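Local coordinates for UDP-N-acetylglucosamine 4-epimerase (Bacillus cereus, PDB 3M2P), which probably interconverts UDP-N-acetylglucosamine and its 4-epimer as a nucleotide-binding member of the NAD(P)-dependent epimerase/dehydratase family, at residues F222-G227 with S268-L273. Numbering follows the deposited sequence.
Sequences FNIGSG and SKAKEL
Phe222 and Lys269 meet where the short helix 268-273 crosses an edge of the Rossmann-type sheet, and the pair illustrates how segments far apart in sequence can be joined by apolar contact: residues 222-227 and 268-273 share no hydrogen bond. Strand 220-224 runs parallel to strand 154-164, with Phe222 and Ile224 hydrogen-bonded through the backbone to Asn157, Arg159 and Ala161. The axis of 222-224 and that of helix 268-273 approach to 7.0 Å and lie at 101°. Phe222 buries the most surface. With CG turned opposite the carbonyl carbon (chi1 -45°), its ring lies along the flank of the helix, its CD2 3.3 Å from CD of Lys269 and its CE2 4.3 Å from CB of Leu273. The side chains of Phe222 and Lys269 cross at about a right angle. The lysine touches through CG and CD, which lie against ring atoms CD2 and CE2. Its bend at chi3 (-95°), about the CG-CD bond, turns CE and NZ away, and NZ adds a hydrogen bond to the carbonyl O of Thr221, just before Phe222. Ala270 provides the other half of the contact; consistent with its small methyl, the CA atoms of Phe222 and Ala270 lie 5.8 Å apart. CB of Ala270 touches CD1 of Ile224 at 3.9 Å and makes a van der Waals contact of 3.4 Å with the carbonyl O of Asn223, an oxygen that receives a weak hydrogen bond from OG of Ser267.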
loop_
_atom_site.group_PDB
_atom_site.type_symbol
_atom_site.label_atom_id
_atom_site.label_comp_id
_atom_site.label_asym_id
_atom_site.label_seq_id
_atom_site.Cartn_x
_atom_site.Cartn_y
_atom_site.Cartn_z
ATOM N N PHE A 222 13.630 4.056 -4.528
ATOM C CA PHE A 222 14.111 5.339 -5.006
ATOM C C PHE A 222 13.043 6.178 -5.737
ATOM O O PHE A 222 12.287 5.647 -6.547
ATOM C CB PHE A 222 15.297 5.115 -5.936
ATOM C CG PHE A 222 16.303 4.131 -5.414
ATOM C CD1 PHE A 222 16.182 2.784 -5.694
ATOM C CD2 PHE A 222 17.387 4.557 -4.672
ATOM C CE1 PHE A 222 17.106 1.892 -5.233
ATOM C CE2 PHE A 222 18.319 3.657 -4.201
ATOM C CZ PHE A 222 18.181 2.333 -4.485
ATOM N N ASN A 223 12.990 7.483 -5.450
ATOM C CA ASN A 223 12.178 8.401 -6.237
ATOM C C ASN A 223 12.909 8.655 -7.539
ATOM O O ASN A 223 14.086 9.011 -7.525
ATOM C CB ASN A 223 11.998 9.747 -5.530
ATOM C CG ASN A 223 11.210 9.646 -4.249
ATOM O OD1 ASN A 223 11.252 10.549 -3.410
ATOM N ND2 ASN A 223 10.486 8.557 -4.083
ATOM N N ILE A 224 12.235 8.476 -8.665
ATOM C CA ILE A 224 12.814 8.894 -9.935
ATOM C C ILE A 224 12.036 10.075 -10.514
ATOM O O ILE A 224 11.157 9.902 -11.358
ATOM C CB ILE A 224 12.892 7.754 -10.978
ATOM C CG1 ILE A 224 13.538 6.496 -10.385
ATOM C CG2 ILE A 224 13.661 8.231 -12.197
ATOM C CD1 ILE A 224 15.024 6.615 -10.088
ATOM N N GLY A 225 12.363 11.276 -10.039
ATOM C CA GLY A 225 11.781 12.503 -10.553
ATOM C C GLY A 225 12.687 13.204 -11.550
ATOM O O GLY A 225 13.828 12.798 -11.762
ATOM N N SER A 226 12.182 14.276 -12.152
ATOM C CA SER A 226 12.903 14.978 -13.213
ATOM C C SER A 226 13.551 16.282 -12.766
ATOM O O SER A 226 14.624 16.643 -13.258
ATOM C CB SER A 226 11.969 15.265 -14.381
ATOM O OG SER A 226 10.799 15.917 -13.918
ATOM N N GLY A 227 12.916 17.002 -11.850
ATOM C CA GLY A 227 13.388 18.343 -11.552
ATOM C C GLY A 227 12.517 19.182 -10.635
ATOM O O GLY A 227 12.841 19.266 -9.442
ATOM N N SER A 268 17.254 13.234 -4.592
ATOM C CA SER A 268 18.609 13.119 -4.079
ATOM C C SER A 268 19.095 11.670 -4.127
ATOM O O SER A 268 20.024 11.345 -4.865
ATOM C CB SER A 268 18.668 13.605 -2.632
ATOM O OG SER A 268 18.181 14.924 -2.507
ATOM N N LYS A 269 18.459 10.804 -3.337
ATOM C CA LYS A 269 18.888 9.418 -3.211
ATOM C C LYS A 269 19.232 8.777 -4.553
ATOM O O LYS A 269 20.274 8.157 -4.691
ATOM C CB LYS A 269 17.836 8.579 -2.489
ATOM C CG LYS A 269 18.364 7.239 -2.026
ATOM C CD LYS A 269 17.266 6.204 -1.843
ATOM C CE LYS A 269 16.771 6.117 -0.414
ATOM N NZ LYS A 269 16.019 4.857 -0.201
ATOM N N ALA A 270 18.364 8.925 -5.543
ATOM C CA ALA A 270 18.640 8.362 -6.857
ATOM C C ALA A 270 19.921 8.955 -7.433
ATOM O O ALA A 270 20.676 8.280 -8.124
ATOM C CB ALA A 270 17.471 8.604 -7.799
ATOM N N LYS A 271 20.162 10.225 -7.141
ATOM C CA LYS A 271 21.296 10.946 -7.710
ATOM C C LYS A 271 22.655 10.445 -7.183
ATOM O O LYS A 271 23.614 10.314 -7.949
ATOM C CB LYS A 271 21.115 12.441 -7.447
ATOM C CG LYS A 271 22.118 13.358 -8.114
ATOM C CD LYS A 271 21.489 14.730 -8.343
ATOM C CE LYS A 271 22.516 15.836 -8.202
ATOM N NZ LYS A 271 23.780 15.519 -8.926
ATOM N N GLU A 272 22.733 10.151 -5.885
ATOM C CA GLU A 272 23.978 9.687 -5.283
ATOM C C GLU A 272 24.224 8.169 -5.377
ATOM O O GLU A 272 25.309 7.749 -5.792
ATOM C CB GLU A 272 24.070 10.142 -3.830
ATOM C CG GLU A 272 25.455 9.918 -3.216
ATOM C CD GLU A 272 25.375 9.594 -1.738
ATOM O OE1 GLU A 272 24.272 9.179 -1.299
ATOM O OE2 GLU A 272 26.400 9.754 -1.028
ATOM N N LEU A 273 23.239 7.353 -4.990
ATOM C CA LEU A 273 23.381 5.893 -5.073
ATOM C C LEU A 273 23.287 5.340 -6.488
ATOM O O LEU A 273 24.072 4.472 -6.873
ATOM C CB LEU A 273 22.378 5.155 -4.184
ATOM C CG LEU A 273 22.613 5.254 -2.678
ATOM C CD1 LEU A 273 23.917 5.993 -2.385
ATOM C CD2 LEU A 273 21.461 5.964 -2.013
#